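AvrPib protein (Magnaporthe oryzae, PDB 5Z1V) is a secreted MAX effector of the rice blast fungus with avirulence function, which depends on a positively charged surface patch and a stabilized hydrophobic core. Local coordinates at residues G32-F37 / T45-D50. Residues are numbered along the deposited sequence; the frame is centred on the assembly and turned at random.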
# COMPACT_ATOMS: atom_id res chain seq x y z
N GLY A 32 -1.55 -10.14 -3.89
CA GLY A 32 -1.92 -10.40 -5.26
C GLY A 32 -2.96 -9.47 -5.82
O GLY A 32 -3.52 -9.76 -6.88
N GLU A 33 -3.24 -8.35 -5.15
CA GLU A 33 -4.33 -7.49 -5.58
C GLU A 33 -3.89 -6.04 -5.52
O GLU A 33 -2.82 -5.71 -5.00
CB GLU A 33 -5.59 -7.69 -4.73
CG GLU A 33 -6.32 -9.01 -5.02
CD GLU A 33 -7.60 -9.15 -4.23
OE1 GLU A 33 -8.28 -8.13 -4.03
OE2 GLU A 33 -7.94 -10.27 -3.80
N SER A 34 -4.74 -5.17 -6.07
CA SER A 34 -4.53 -3.72 -6.11
C SER A 34 -5.78 -3.02 -5.60
O SER A 34 -6.90 -3.47 -5.85
CB SER A 34 -4.23 -3.22 -7.53
OG SER A 34 -3.11 -3.88 -8.09
N ARG A 35 -5.58 -1.92 -4.88
CA ARG A 35 -6.68 -1.11 -4.36
C ARG A 35 -6.37 0.36 -4.58
O ARG A 35 -5.22 0.77 -4.57
CB ARG A 35 -6.92 -1.39 -2.87
CG ARG A 35 -7.44 -2.79 -2.59
CD ARG A 35 -8.80 -3.04 -3.25
NE ARG A 35 -9.34 -4.34 -2.88
CZ ARG A 35 -9.22 -5.46 -3.60
NH1 ARG A 35 -8.60 -5.44 -4.77
NH2 ARG A 35 -9.74 -6.60 -3.17
N GLU A 36 -7.43 1.16 -4.76
CA GLU A 36 -7.32 2.62 -4.89
C GLU A 36 -7.44 3.30 -3.53
O GLU A 36 -8.28 2.93 -2.71
CB GLU A 36 -8.44 3.14 -5.80
CG GLU A 36 -8.19 4.49 -6.46
CD GLU A 36 -7.16 4.41 -7.57
OE1 GLU A 36 -6.61 5.47 -7.93
OE2 GLU A 36 -6.90 3.30 -8.07
N PHE A 37 -6.63 4.33 -3.32
CA PHE A 37 -6.72 5.16 -2.13
C PHE A 37 -6.58 6.62 -2.51
O PHE A 37 -5.82 6.97 -3.41
CB PHE A 37 -5.63 4.81 -1.10
CG PHE A 37 -5.74 3.43 -0.58
CD1 PHE A 37 -6.54 3.17 0.51
CD2 PHE A 37 -5.09 2.39 -1.21
CE1 PHE A 37 -6.69 1.86 0.97
CE2 PHE A 37 -5.21 1.11 -0.76
CZ PHE A 37 -6.02 0.84 0.34
N THR A 45 -2.96 3.97 -6.77
CA THR A 45 -3.17 2.53 -6.74
C THR A 45 -2.05 1.91 -5.91
O THR A 45 -0.88 2.17 -6.17
CB THR A 45 -3.15 1.91 -8.14
OG1 THR A 45 -4.10 2.59 -8.98
CG2 THR A 45 -3.51 0.43 -8.08
N VAL A 46 -2.41 1.12 -4.89
CA VAL A 46 -1.46 0.35 -4.10
C VAL A 46 -1.65 -1.12 -4.43
O VAL A 46 -2.77 -1.65 -4.31
CB VAL A 46 -1.64 0.58 -2.59
CG1 VAL A 46 -0.68 -0.35 -1.80
CG2 VAL A 46 -1.40 2.05 -2.25
N SER A 47 -0.58 -1.79 -4.84
CA SER A 47 -0.64 -3.20 -5.21
C SER A 47 0.25 -4.00 -4.29
O SER A 47 1.32 -3.54 -3.89
CB SER A 47 -0.17 -3.39 -6.67
OG SER A 47 -0.89 -2.55 -7.55
N VAL A 48 -0.19 -5.20 -3.91
CA VAL A 48 0.64 -6.14 -3.17
C VAL A 48 0.83 -7.38 -4.03
O VAL A 48 -0.16 -7.97 -4.50
CB VAL A 48 0.04 -6.51 -1.80
CG1 VAL A 48 0.97 -7.47 -1.08
CG2 VAL A 48 -0.19 -5.25 -0.97
N SER A 49 2.09 -7.73 -4.29
CA SER A 49 2.41 -8.90 -5.10
C SER A 49 2.18 -10.18 -4.31
O SER A 49 1.98 -10.16 -3.10
CB SER A 49 3.85 -8.82 -5.60
OG SER A 49 4.07 -7.65 -6.36
N ASP A 50 2.25 -11.31 -5.02
CA ASP A 50 2.16 -12.63 -4.39
C ASP A 50 3.09 -12.74 -3.18
O ASP A 50 2.74 -13.36 -2.17
CB ASP A 50 2.51 -13.73 -5.39
CG ASP A 50 1.40 -14.04 -6.38
OD1 ASP A 50 1.54 -15.05 -7.12
OD2 ASP A 50 0.40 -13.30 -6.42
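The hydroxyls of Ser34 and Ser47 meet head-on, OG to OG at 2.6 Å, where the two residues form a non-hydrogen-bonded pair of two antiparallel strands; either may be the donor. Each OG lies anti to its own carbonyl carbon (chi1 -56° in Ser34, -53° in Ser47), which leans the two oxygens toward each other above the face of the sheet. Serine suits such a site: the CA atoms are just 4.0 Å apart, and a one-carbon arm from each strand is long enough for the two hydroxyls to meet. Beside them the methyl CG2 of Thr45 rests on Ser34 CB at 3.8 Å, while its other branch, OG1, faces the carboxylate of Glu36; threonine thus serves an apolar and a polar neighbour at once. The Glu36 chain, long enough to reach across, bends at chi2 (73°), bringing OE2 within 3.0 Å of Thr45 OG1. Strands 33-39 and 42-48 form a beta hairpin, whose second strand also pairs with 54-56 in one of the two three-stranded antiparallel sheets of this MAX effector. Arg35 and Val46 form a hydrogen-bonded pair: Arg35 N reaches Val46 O at 2.9 Å, and Val46 N returns to Arg35 O. On the face bearing Val46 and Val48, branched apolar side chains suit the interior, packing against Val15 and Val29 of the other sheet. The Phe37 ring meets Val46 obliquely, its CD2 3.8 Å from Val46 CG2, and is large enough to touch Val27 and Val29 as well. Arg35 instead folds its long chain back along its own strand, where NH1 donates to Ser34 O at 2.8 Å from above the carbonyl plane.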